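PDB 1JPD: L-Ala-D/L-Glu Epimerase from Escherichia coli, which belongs to the enolase superfamily, joining an N-terminal capping domain of mandelate racemase/muconate lactonizing enzyme type to a TIM-barrel-like domain. Local coordinates for residues A[3-8]-A[96-101]; A[32-37]-A[43-48]; A[63-68]-A[91-96]. One frame throughout, in Å; residues are numbered along the deposited sequence.

All three contacts belong to the N-terminal domain, in which a three-stranded antiparallel sheet (6-15, 29-39, 42-48) is packed against helices. Contact 2 is the hairpin within that sheet, contact 1 joins the start of the first strand to helix 89-104, and contact 3 joins segment 63-68 to the preceding part of that same helix; the two segments of the helix overlap at Cys96. Their centres lie about 8 Å (1 and 2), 9 Å (2 and 3) and 11 Å (1 and 3) apart. Leu98 CD2 lies 3.3 Å from Leu37 CD1, and Val35 touches both Leu94 and Ile65, so that the hairpin and both helices pack against one another.

Contact 1: residues A[3-8]-A[96-101]; sequences HMRTVK and CALWDL. Residue 3 of segment 3-8 comes from a tag, linker or insertion.
The guanidinium group of Arg5 is gripped from two directions while it rests against Leu98 and Leu101 of helix 89-104. Its NE forms a salt bridge with Glu39 OE2, at the C-terminal end of the neighbouring strand 29-39, and its NH1 donates to the carbonyl oxygen of Leu76. Both of these nitrogens are engaged, which probably restricts the rotation of the flat group, and its surface becomes a platform for apolar atoms. Leu98 uses it: its CD2 methyl sits over one face of the guanidinium, 3.6 Å from Arg5 NH1 and 4.0 Å from Arg5 CZ, and the two side chains meet at about a right angle. Leu101, three residues further on, comes in obliquely, its CD2 3.8 Å from Arg5 NE.

Arginine suits this place because its chain, extended from CG to NE, carries the charge across from the backbone of segment 3-8, whose CA atoms come no nearer than 10.5 Å (Arg5 to Leu101). The two leucines approach differently. In Leu101 the CB already points toward Arg5; in Leu98 the branch reaches the guanidinium only at its end. Branched aliphatic residues fit here since each leucine touches both the arginine and strand 29-39: Leu98 meets Leu37, and Leu101 meets Glu39. His3, a residue from the tag, hydrogen-bonds to the other carboxylate oxygen of Glu39.

The interface is small, burying 109 Å² in all. It ties the entry to the first strand to the long helix packed against the sheet, an arrangement belonging to the alpha+beta N-terminal domain of the enolase superfamily.

Contact 2: residues A[32-37]-A[43-48]; sequences VVVVEL and KGTGEC
Glu36 and Cys48, the two residues most buried by this contact, mark opposite ends and opposite faces of an antiparallel pairing between strands 32-37 and 43-48. The short strand axes run 4.4 Å apart at closest, with 165° between their directions.

Glu36 stretches out from the sheet, its CG trans to the main-chain nitrogen (chi1 177°), and its OE1 forms a salt bridge with Lys43 NZ at 3.1 Å; the hydrogen bond within this pair is weak. Lys43 is exposed on the edge strand, and the extended chain of Glu36 reaches toward it from the central one. On the same face Val34 CG1 packs against Thr45 CG2 at 3.7 Å, and further along lies Glu47. That side chain crosses Val32 at a slant, OE2 being 3.6 Å from Val32 CG1, but its main polar partners are Thr282 and Arg284 of the barrel domain, both reached through OE1, which probably helps a buried acid to be tolerated.

Cys48 turns its sulphur to the other face, SG lying 3.9 Å from Val33 CB. Its main chain forms a hydrogen-bonded pair with Val33: Val33 N reaches Cys48 O at 3.0 Å, and Cys48 N returns to Val33 O at 3.1 Å. Val35 with Gly46 and Leu37 with Gly44 repeat the pattern. On this face helix 89-104 lies close, and the two glycines present only backbone to it while Val35 and Leu37 supply the apolar bulk. The run Val32 to Val35 suits the extended backbone, as beta-branched residues do.

This hairpin, with strand 6-15 on the far side of 29-39, completes the three-stranded antiparallel meander of the enolase-superfamily N-terminal domain.

Contact 3: residues A[63-68]-A[91-96]; sequences AQIMSV and RNALDC
Ile65 and Leu94 lie antiparallel, running past one another where helix 58-66 meets helix 89-104, both packed on one face of the antiparallel sheet in the alpha+beta N-terminal domain of the enolase superfamily. Ile65 CG2 lies alongside the branch of Leu94, 3.6 Å from Leu94 CD2 and 4.1 Å from Leu94 CG. A chi1 of -59° swings CG1 of Ile65 to the side of its own nitrogen and CG2 to that of its carbonyl carbon, dividing the two branches between neighbours: the short one meets Leu94, and the longer one runs on toward Ala93.

Val68, at the N-cap position of helix 69-73, approaches from the same segment. It and Leu94 meet end-on, Val68 CG1 against Leu94 CD1. Leu94 turns CD2 mainly to Ile65 and CD1 chiefly to Val68, which a forked leucine side chain does naturally; its CB is directed toward the other segment.

The helix segment 91-96 is clearly two-sided. Ala93 and Leu94 turn to helix 58-66 and to Val35 of the sheet, whereas Arg91, Asn92 and Asp95 carry their polar ends to the barrel domain, bonding to Thr254 and Gly255, Asp252, and Thr258 respectively. Apolar residues therefore line the inner seam and hydrogen-bonding ones the domain boundary.

The seam is modest in extent, 175 Å² summed over both sides, and wholly apolar in its side-chain contacts. Alanine at 93 lets the isoleucine chain come in close to the helix: Ile65 CD1 ends 4.1 Å from Ala93 CB.

Contact 1: residues A[3-8]-A[96-101]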
ATOM      1  N   HIS A   3      14.037  19.939 -22.038  1.00100.37           N
ATOM      2  CA  HIS A   3      14.344  19.076 -20.899  1.00 94.47           C
ATOM      3  C   HIS A   3      14.945  17.739 -21.344  1.00 91.52           C
ATOM      4  O   HIS A   3      14.209  16.791 -21.609  1.00 92.76           O
ATOM      5  CB  HIS A   3      13.072  18.794 -20.085  1.00 93.79           C
ATOM      6  CG  HIS A   3      12.387  20.024 -19.572  1.00 93.96           C
ATOM      7  ND1 HIS A   3      12.918  20.817 -18.578  1.00 94.95           N
ATOM      8  CD2 HIS A   3      11.204  20.589 -19.911  1.00 94.30           C
ATOM      9  CE1 HIS A   3      12.093  21.816 -18.326  1.00 95.34           C
ATOM     10  NE2 HIS A   3      11.044  21.701 -19.121  1.00 95.29           N
ATOM     11  N   MET A   4      16.271  17.662 -21.430  1.00 87.09           N
ATOM     12  CA  MET A   4      16.938  16.418 -21.823  1.00 82.10           C
ATOM     13  C   MET A   4      17.345  15.647 -20.558  1.00 76.66           C
ATOM     14  O   MET A   4      17.828  16.241 -19.596  1.00 73.33           O
ATOM     15  CB  MET A   4      18.170  16.724 -22.683  1.00 85.84           C
ATOM     16  CG  MET A   4      17.850  17.273 -24.071  1.00 87.89           C
ATOM     17  SD  MET A   4      16.886  16.120 -25.086  1.00 91.34           S
ATOM     18  CE  MET A   4      18.176  14.977 -25.665  1.00 87.73           C
ATOM     19  N   ARG A   5      17.154  14.328 -20.559  1.00 70.70           N
ATOM     20  CA  ARG A   5      17.472  13.519 -19.380  1.00 65.67           C
ATOM     21  C   ARG A   5      18.224  12.216 -19.652  1.00 64.04           C
ATOM     22  O   ARG A   5      18.221  11.697 -20.765  1.00 63.88           O
ATOM     23  CB  ARG A   5      16.180  13.161 -18.642  1.00 66.31           C
ATOM     24  CG  ARG A   5      15.244  14.318 -18.325  1.00 63.88           C
ATOM     25  CD  ARG A   5      13.844  13.784 -18.070  1.00 60.68           C
ATOM     26  NE  ARG A   5      12.881  14.815 -17.694  1.00 58.41           N
ATOM     27  CZ  ARG A   5      11.566  14.687 -17.853  1.00 56.32           C
ATOM     28  NH1 ARG A   5      11.073  13.575 -18.383  1.00 52.16           N
ATOM     29  NH2 ARG A   5      10.745  15.665 -17.481  1.00 54.35           N
ATOM     30  N   THR A   6      18.853  11.689 -18.606  1.00 62.96           N
ATOM     31  CA  THR A   6      19.577  10.421 -18.680  1.00 63.66           C
ATOM     32  C   THR A   6      18.833   9.439 -17.762  1.00 60.18           C
ATOM     33  O   THR A   6      18.383   9.814 -16.676  1.00 60.27           O
ATOM     34  CB  THR A   6      21.048  10.575 -18.210  1.00 66.49           C
ATOM     35  OG1 THR A   6      21.083  11.039 -16.855  1.00 68.69           O
ATOM     36  CG2 THR A   6      21.785  11.568 -19.101  1.00 66.28           C
ATOM     37  N   VAL A   7      18.693   8.192 -18.197  1.00 55.22           N
ATOM     38  CA  VAL A   7      17.972   7.199 -17.412  1.00 52.76           C
ATOM     39  C   VAL A   7      18.827   6.012 -17.001  1.00 56.90           C
ATOM     40  O   VAL A   7      19.573   5.458 -17.807  1.00 61.41           O
ATOM     41  CB  VAL A   7      16.746   6.655 -18.193  1.00 51.81           C
ATOM     42  CG1 VAL A   7      16.018   5.608 -17.368  1.00 50.37           C
ATOM     43  CG2 VAL A   7      15.807   7.792 -18.547  1.00 50.06           C
ATOM     44  N   LYS A   8      18.716   5.631 -15.733  1.00 58.00           N
ATOM     45  CA  LYS A   8      19.444   4.486 -15.205  1.00 53.83           C
ATOM     46  C   LYS A   8      18.410   3.580 -14.556  1.00 52.84           C
ATOM     47  O   LYS A   8      17.618   4.023 -13.716  1.00 52.87           O
ATOM     48  CB  LYS A   8      20.480   4.918 -14.165  1.00 55.42           C
ATOM     49  CG  LYS A   8      21.697   5.638 -14.729  1.00 56.84           C
ATOM     50  CD  LYS A   8      22.570   6.182 -13.603  1.00 61.40           C
ATOM     51  CE  LYS A   8      23.688   7.072 -14.125  1.00 62.65           C
ATOM     52  NZ  LYS A   8      24.373   7.796 -13.011  1.00 70.80           N
ATOM     53  N   CYS A  96       7.002   8.065 -10.090  1.00 46.74           N
ATOM     54  CA  CYS A  96       7.617   8.527  -8.859  1.00 46.91           C
ATOM     55  C   CYS A  96       8.956   9.188  -9.140  1.00 48.67           C
ATOM     56  O   CYS A  96       9.283  10.198  -8.526  1.00 55.18           O
ATOM     57  CB  CYS A  96       7.787   7.372  -7.870  1.00 47.60           C
ATOM     58  SG  CYS A  96       6.212   6.771  -7.210  1.00 41.86           S
ATOM     59  N   ALA A  97       9.730   8.629 -10.065  1.00 45.69           N
ATOM     60  CA  ALA A  97      11.020   9.223 -10.400  1.00 44.53           C
ATOM     61  C   ALA A  97      10.812  10.643 -10.941  1.00 45.14           C
ATOM     62  O   ALA A  97      11.583  11.545 -10.628  1.00 48.80           O
ATOM     63  CB  ALA A  97      11.743   8.368 -11.422  1.00 43.72           C
ATOM     64  N   LEU A  98       9.769  10.841 -11.744  1.00 44.71           N
ATOM     65  CA  LEU A  98       9.476  12.162 -12.294  1.00 47.31           C
ATOM     66  C   LEU A  98       9.051  13.150 -11.203  1.00 50.21           C
ATOM     67  O   LEU A  98       9.411  14.327 -11.256  1.00 56.19           O
ATOM     68  CB  LEU A  98       8.375  12.079 -13.360  1.00 45.02           C
ATOM     69  CG  LEU A  98       8.713  11.350 -14.662  1.00 50.65           C
ATOM     70  CD1 LEU A  98       7.487  11.326 -15.572  1.00 48.10           C
ATOM     71  CD2 LEU A  98       9.880  12.046 -15.352  1.00 45.25           C
ATOM     72  N   TRP A  99       8.274  12.681 -10.225  1.00 51.72           N
ATOM     73  CA  TRP A  99       7.829  13.543  -9.123  1.00 47.18           C
ATOM     74  C   TRP A  99       9.028  13.977  -8.286  1.00 46.33           C
ATOM     75  O   TRP A  99       9.118  15.124  -7.860  1.00 42.92           O
ATOM     76  CB  TRP A  99       6.853  12.811  -8.192  1.00 44.72           C
ATOM     77  CG  TRP A  99       5.418  12.829  -8.616  1.00 46.35           C
ATOM     78  CD1 TRP A  99       4.721  11.812  -9.209  1.00 48.96           C
ATOM     79  CD2 TRP A  99       4.496  13.912  -8.468  1.00 45.55           C
ATOM     80  NE1 TRP A  99       3.423  12.197  -9.438  1.00 48.86           N
ATOM     81  CE2 TRP A  99       3.258  13.482  -8.994  1.00 45.02           C
ATOM     82  CE3 TRP A  99       4.597  15.205  -7.948  1.00 46.01           C
ATOM     83  CZ2 TRP A  99       2.127  14.302  -9.013  1.00 41.72           C
ATOM     84  CZ3 TRP A  99       3.474  16.017  -7.969  1.00 43.26           C
ATOM     85  CH2 TRP A  99       2.255  15.562  -8.499  1.00 37.05           C
ATOM     86  N   ASP A 100       9.941  13.040  -8.045  1.00 46.94           N
ATOM     87  CA  ASP A 100      11.130  13.308  -7.253  1.00 46.98           C
ATOM     88  C   ASP A 100      11.950  14.378  -7.954  1.00 52.73           C
ATOM     89  O   ASP A 100      12.440  15.310  -7.321  1.00 56.05           O
ATOM     90  CB  ASP A 100      11.961  12.037  -7.114  1.00 47.21           C
ATOM     91  CG  ASP A 100      12.956  12.117  -5.984  1.00 47.47           C
ATOM     92  OD1 ASP A 100      14.059  11.549  -6.130  1.00 46.56           O
ATOM     93  OD2 ASP A 100      12.628  12.735  -4.948  1.00 47.42           O
ATOM     94  N   LEU A 101      12.086  14.229  -9.270  1.00 55.75           N
ATOM     95  CA  LEU A 101      12.832  15.164 -10.095  1.00 55.38           C
ATOM     96  C   LEU A 101      12.157  16.531 -10.137  1.00 60.34           C
ATOM     97  O   LEU A 101      12.821  17.563 -10.074  1.00 66.97           O
ATOM     98  CB  LEU A 101      12.948  14.625 -11.515  1.00 53.89           C
ATOM     99  CG  LEU A 101      13.653  15.529 -12.530  1.00 51.81           C
ATOM    100  CD1 LEU A 101      15.132  15.668 -12.179  1.00 44.38           C
ATOM    101  CD2 LEU A 101      13.481  14.930 -13.916  1.00 49.68           C
TER

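Contact 2: residues A[32-37]-A[43-48]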
ATOM      1  N   VAL A  32      12.966  -5.161  -5.776  1.00 33.40           N
ATOM      2  CA  VAL A  32      12.533  -3.861  -6.270  1.00 32.38           C
ATOM      3  C   VAL A  32      13.324  -3.397  -7.485  1.00 34.32           C
ATOM      4  O   VAL A  32      14.467  -3.791  -7.688  1.00 36.19           O
ATOM      5  CB  VAL A  32      12.662  -2.768  -5.182  1.00 32.58           C
ATOM      6  CG1 VAL A  32      11.940  -3.205  -3.917  1.00 28.48           C
ATOM      7  CG2 VAL A  32      14.127  -2.479  -4.899  1.00 29.28           C
ATOM      8  N   VAL A  33      12.701  -2.554  -8.292  1.00 31.50           N
ATOM      9  CA  VAL A  33      13.355  -2.007  -9.464  1.00 34.33           C
ATOM     10  C   VAL A  33      13.476  -0.501  -9.256  1.00 36.79           C
ATOM     11  O   VAL A  33      12.492   0.181  -8.945  1.00 40.60           O
ATOM     12  CB  VAL A  33      12.546  -2.287 -10.745  1.00 31.74           C
ATOM     13  CG1 VAL A  33      13.155  -1.528 -11.903  1.00 30.89           C
ATOM     14  CG2 VAL A  33      12.540  -3.779 -11.043  1.00 31.20           C
ATOM     15  N   VAL A  34      14.687   0.019  -9.423  1.00 36.37           N
ATOM     16  CA  VAL A  34      14.918   1.441  -9.235  1.00 37.80           C
ATOM     17  C   VAL A  34      15.166   2.164 -10.551  1.00 37.82           C
ATOM     18  O   VAL A  34      15.799   1.623 -11.462  1.00 39.79           O
ATOM     19  CB  VAL A  34      16.138   1.699  -8.322  1.00 37.47           C
ATOM     20  CG1 VAL A  34      16.249   3.184  -8.026  1.00 38.85           C
ATOM     21  CG2 VAL A  34      16.022   0.901  -7.041  1.00 34.35           C
ATOM     22  N   VAL A  35      14.661   3.388 -10.640  1.00 35.28           N
ATOM     23  CA  VAL A  35      14.857   4.211 -11.820  1.00 41.96           C
ATOM     24  C   VAL A  35      15.371   5.577 -11.405  1.00 45.16           C
ATOM     25  O   VAL A  35      14.711   6.311 -10.665  1.00 45.55           O
ATOM     26  CB  VAL A  35      13.563   4.411 -12.615  1.00 43.07           C
ATOM     27  CG1 VAL A  35      13.775   5.494 -13.680  1.00 40.78           C
ATOM     28  CG2 VAL A  35      13.152   3.095 -13.264  1.00 43.39           C
ATOM     29  N   GLU A  36      16.557   5.917 -11.889  1.00 49.37           N
ATOM     30  CA  GLU A  36      17.166   7.197 -11.577  1.00 51.24           C
ATOM     31  C   GLU A  36      17.156   8.089 -12.815  1.00 49.57           C
ATOM     32  O   GLU A  36      17.675   7.710 -13.864  1.00 47.78           O
ATOM     33  CB  GLU A  36      18.592   6.966 -11.084  1.00 54.17           C
ATOM     34  CG  GLU A  36      19.375   8.223 -10.788  1.00 64.54           C
ATOM     35  CD  GLU A  36      20.628   7.944  -9.978  1.00 69.45           C
ATOM     36  OE1 GLU A  36      21.612   8.695 -10.138  1.00 74.71           O
ATOM     37  OE2 GLU A  36      20.627   6.981  -9.173  1.00 70.64           O
ATOM     38  N   LEU A  37      16.543   9.261 -12.691  1.00 51.65           N
ATOM     39  CA  LEU A  37      16.461  10.227 -13.789  1.00 59.17           C
ATOM     40  C   LEU A  37      17.410  11.388 -13.507  1.00 62.53           C
ATOM     41  O   LEU A  37      17.638  11.739 -12.351  1.00 64.23           O
ATOM     42  CB  LEU A  37      15.031  10.765 -13.932  1.00 55.82           C
ATOM     43  CG  LEU A  37      13.907   9.763 -14.208  1.00 53.92           C
ATOM     44  CD1 LEU A  37      12.586  10.497 -14.286  1.00 51.35           C
ATOM     45  CD2 LEU A  37      14.176   9.022 -15.499  1.00 52.37           C
ATOM     46  N   LYS A  43      18.898  14.838  -9.711  1.00 67.64           N
ATOM     47  CA  LYS A  43      18.539  13.438  -9.900  1.00 66.21           C
ATOM     48  C   LYS A  43      17.151  13.127  -9.350  1.00 64.81           C
ATOM     49  O   LYS A  43      16.789  13.582  -8.269  1.00 71.34           O
ATOM     50  CB  LYS A  43      19.562  12.524  -9.215  1.00 66.62           C
ATOM     51  CG  LYS A  43      20.930  12.484  -9.883  1.00 72.56           C
ATOM     52  CD  LYS A  43      21.857  11.465  -9.217  1.00 75.42           C
ATOM     53  CE  LYS A  43      23.217  11.392  -9.919  1.00 78.11           C
ATOM     54  NZ  LYS A  43      24.116  10.335  -9.361  1.00 77.58           N
ATOM     55  N   GLY A  44      16.379  12.352 -10.103  1.00 61.09           N
ATOM     56  CA  GLY A  44      15.053  11.961  -9.657  1.00 56.79           C
ATOM     57  C   GLY A  44      15.066  10.454  -9.484  1.00 54.76           C
ATOM     58  O   GLY A  44      15.431   9.727 -10.410  1.00 54.41           O
ATOM     59  N   THR A  45      14.693   9.969  -8.306  1.00 50.85           N
ATOM     60  CA  THR A  45      14.703   8.531  -8.083  1.00 44.20           C
ATOM     61  C   THR A  45      13.340   7.959  -7.745  1.00 39.74           C
ATOM     62  O   THR A  45      12.642   8.451  -6.862  1.00 39.60           O
ATOM     63  CB  THR A  45      15.697   8.155  -6.985  1.00 42.57           C
ATOM     64  OG1 THR A  45      17.007   8.586  -7.375  1.00 42.17           O
ATOM     65  CG2 THR A  45      15.710   6.646  -6.777  1.00 40.56           C
ATOM     66  N   GLY A  46      12.967   6.915  -8.468  1.00 36.02           N
ATOM     67  CA  GLY A  46      11.684   6.278  -8.241  1.00 37.84           C
ATOM     68  C   GLY A  46      11.845   4.782  -8.076  1.00 37.45           C
ATOM     69  O   GLY A  46      12.542   4.135  -8.859  1.00 39.97           O
ATOM     70  N   GLU A  47      11.216   4.225  -7.050  1.00 35.23           N
ATOM     71  CA  GLU A  47      11.304   2.795  -6.806  1.00 35.17           C
ATOM     72  C   GLU A  47       9.948   2.128  -7.001  1.00 39.02           C
ATOM     73  O   GLU A  47       8.904   2.782  -6.935  1.00 38.94           O
ATOM     74  CB  GLU A  47      11.797   2.537  -5.382  1.00 37.59           C
ATOM     75  CG  GLU A  47      11.839   1.072  -4.983  1.00 38.11           C
ATOM     76  CD  GLU A  47      12.297   0.870  -3.556  1.00 42.25           C
ATOM     77  OE1 GLU A  47      13.392   1.365  -3.219  1.00 44.84           O
ATOM     78  OE2 GLU A  47      11.573   0.213  -2.773  1.00 39.94           O
ATOM     79  N   CYS A  48       9.970   0.825  -7.260  1.00 38.93           N
ATOM     80  CA  CYS A  48       8.743   0.057  -7.420  1.00 37.26           C
ATOM     81  C   CYS A  48       8.990  -1.407  -7.069  1.00 39.93           C
ATOM     82  O   CYS A  48      10.138  -1.870  -6.992  1.00 35.18           O
ATOM     83  CB  CYS A  48       8.198   0.174  -8.847  1.00 36.20           C
ATOM     84  SG  CYS A  48       9.036  -0.834 -10.069  1.00 39.30           S
TER

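Contact 3: residues A[63-68]-A[91-96]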
ATOM      1  N   ALA A  63      11.640  -4.376 -18.635  1.00 45.14           N
ATOM      2  CA  ALA A  63      11.377  -4.303 -20.063  1.00 44.42           C
ATOM      3  C   ALA A  63      10.419  -3.150 -20.372  1.00 45.74           C
ATOM      4  O   ALA A  63      10.640  -2.391 -21.320  1.00 51.21           O
ATOM      5  CB  ALA A  63      10.794  -5.622 -20.554  1.00 39.23           C
ATOM      6  N   GLN A  64       9.361  -3.006 -19.574  1.00 45.24           N
ATOM      7  CA  GLN A  64       8.394  -1.931 -19.801  1.00 46.08           C
ATOM      8  C   GLN A  64       9.041  -0.565 -19.657  1.00 48.87           C
ATOM      9  O   GLN A  64       8.733   0.353 -20.416  1.00 52.01           O
ATOM     10  CB  GLN A  64       7.222  -2.016 -18.820  1.00 47.74           C
ATOM     11  CG  GLN A  64       6.394  -3.281 -18.898  1.00 46.97           C
ATOM     12  CD  GLN A  64       5.200  -3.229 -17.964  1.00 49.02           C
ATOM     13  OE1 GLN A  64       4.284  -2.424 -18.149  1.00 49.66           O
ATOM     14  NE2 GLN A  64       5.206  -4.080 -16.950  1.00 45.70           N
ATOM     15  N   ILE A  65       9.937  -0.426 -18.682  1.00 50.97           N
ATOM     16  CA  ILE A  65      10.597   0.858 -18.463  1.00 52.54           C
ATOM     17  C   ILE A  65      11.517   1.201 -19.636  1.00 52.25           C
ATOM     18  O   ILE A  65      11.452   2.317 -20.174  1.00 47.56           O
ATOM     19  CB  ILE A  65      11.398   0.874 -17.116  1.00 50.16           C
ATOM     20  CG1 ILE A  65      10.445   0.597 -15.948  1.00 45.96           C
ATOM     21  CG2 ILE A  65      12.064   2.241 -16.909  1.00 45.51           C
ATOM     22  CD1 ILE A  65      11.078   0.682 -14.578  1.00 41.79           C
ATOM     23  N   MET A  66      12.355   0.245 -20.035  1.00 50.88           N
ATOM     24  CA  MET A  66      13.268   0.463 -21.155  1.00 53.90           C
ATOM     25  C   MET A  66      12.455   0.921 -22.352  1.00 54.70           C
ATOM     26  O   MET A  66      12.777   1.919 -22.996  1.00 59.19           O
ATOM     27  CB  MET A  66      14.008  -0.823 -21.535  1.00 53.00           C
ATOM     28  CG  MET A  66      14.829  -1.465 -20.430  1.00 57.81           C
ATOM     29  SD  MET A  66      15.852  -0.297 -19.515  1.00 67.91           S
ATOM     30  CE  MET A  66      16.703   0.560 -20.845  1.00 61.86           C
ATOM     31  N   SER A  67      11.388   0.186 -22.636  1.00 54.75           N
ATOM     32  CA  SER A  67      10.515   0.487 -23.762  1.00 55.52           C
ATOM     33  C   SER A  67      10.161   1.963 -23.851  1.00 53.60           C
ATOM     34  O   SER A  67       9.763   2.443 -24.909  1.00 58.71           O
ATOM     35  CB  SER A  67       9.218  -0.311 -23.654  1.00 58.11           C
ATOM     36  OG  SER A  67       8.236   0.435 -22.952  1.00 61.47           O
ATOM     37  N   VAL A  68      10.291   2.688 -22.750  1.00 48.56           N
ATOM     38  CA  VAL A  68       9.941   4.095 -22.791  1.00 47.90           C
ATOM     39  C   VAL A  68      11.106   5.019 -22.416  1.00 49.68           C
ATOM     40  O   VAL A  68      10.922   6.222 -22.199  1.00 43.57           O
ATOM     41  CB  VAL A  68       8.704   4.370 -21.895  1.00 48.46           C
ATOM     42  CG1 VAL A  68       9.099   4.375 -20.427  1.00 43.34           C
ATOM     43  CG2 VAL A  68       8.054   5.672 -22.301  1.00 51.06           C
ATOM     44  N   ARG A  91       5.166   1.740 -14.456  1.00 37.37           N
ATOM     45  CA  ARG A  91       4.760   3.133 -14.459  1.00 40.72           C
ATOM     46  C   ARG A  91       4.979   3.775 -13.093  1.00 43.21           C
ATOM     47  O   ARG A  91       5.278   4.965 -13.009  1.00 51.78           O
ATOM     48  CB  ARG A  91       3.297   3.290 -14.875  1.00 40.46           C
ATOM     49  CG  ARG A  91       2.934   4.738 -15.191  1.00 41.67           C
ATOM     50  CD  ARG A  91       1.537   4.876 -15.767  1.00 46.50           C
ATOM     51  NE  ARG A  91       0.490   4.781 -14.751  1.00 48.59           N
ATOM     52  CZ  ARG A  91      -0.811   4.825 -15.018  1.00 46.65           C
ATOM     53  NH1 ARG A  91      -1.226   4.960 -16.273  1.00 45.58           N
ATOM     54  NH2 ARG A  91      -1.696   4.742 -14.031  1.00 42.60           N
ATOM     55  N   ASN A  92       4.847   2.990 -12.027  1.00 43.00           N
ATOM     56  CA  ASN A  92       5.033   3.520 -10.683  1.00 38.70           C
ATOM     57  C   ASN A  92       6.447   4.057 -10.480  1.00 41.67           C
ATOM     58  O   ASN A  92       6.626   5.165  -9.960  1.00 41.53           O
ATOM     59  CB  ASN A  92       4.723   2.450  -9.635  1.00 34.31           C
ATOM     60  CG  ASN A  92       4.766   2.997  -8.217  1.00 36.28           C
ATOM     61  OD1 ASN A  92       4.374   4.145  -7.969  1.00 32.24           O
ATOM     62  ND2 ASN A  92       5.228   2.174  -7.277  1.00 31.26           N
ATOM     63  N   ALA A  93       7.451   3.285 -10.891  1.00 38.61           N
ATOM     64  CA  ALA A  93       8.833   3.732 -10.746  1.00 38.71           C
ATOM     65  C   ALA A  93       9.070   5.024 -11.538  1.00 42.68           C
ATOM     66  O   ALA A  93       9.663   5.976 -11.023  1.00 43.20           O
ATOM     67  CB  ALA A  93       9.786   2.658 -11.212  1.00 31.95           C
ATOM     68  N   LEU A  94       8.594   5.069 -12.779  1.00 42.99           N
ATOM     69  CA  LEU A  94       8.788   6.260 -13.600  1.00 44.31           C
ATOM     70  C   LEU A  94       8.035   7.477 -13.081  1.00 46.72           C
ATOM     71  O   LEU A  94       8.597   8.573 -12.974  1.00 47.75           O
ATOM     72  CB  LEU A  94       8.382   5.978 -15.045  1.00 39.08           C
ATOM     73  CG  LEU A  94       9.265   4.925 -15.706  1.00 43.89           C
ATOM     74  CD1 LEU A  94       8.774   4.647 -17.112  1.00 41.16           C
ATOM     75  CD2 LEU A  94      10.706   5.400 -15.706  1.00 40.90           C
ATOM     76  N   ASP A  95       6.761   7.285 -12.762  1.00 47.30           N
ATOM     77  CA  ASP A  95       5.941   8.376 -12.259  1.00 45.62           C
ATOM     78  C   ASP A  95       6.568   8.943 -10.987  1.00 47.40           C
ATOM     79  O   ASP A  95       6.677  10.156 -10.826  1.00 46.15           O
ATOM     80  CB  ASP A  95       4.511   7.881 -11.995  1.00 40.74           C
ATOM     81  CG  ASP A  95       3.573   8.995 -11.555  1.00 42.51           C
ATOM     82  OD1 ASP A  95       3.423   9.217 -10.337  1.00 46.88           O
ATOM     83  OD2 ASP A  95       2.984   9.659 -12.427  1.00 41.51           O
ATOM     84  N   CYS A  96       7.002   8.065 -10.090  1.00 46.74           N
ATOM     85  CA  CYS A  96       7.617   8.527  -8.859  1.00 46.91           C
ATOM     86  C   CYS A  96       8.956   9.188  -9.140  1.00 48.67           C
ATOM     87  O   CYS A  96       9.283  10.198  -8.526  1.00 55.18           O
ATOM     88  CB  CYS A  96       7.787   7.372  -7.870  1.00 47.60           C
ATOM     89  SG  CYS A  96       6.212   6.771  -7.210  1.00 41.86           S
TER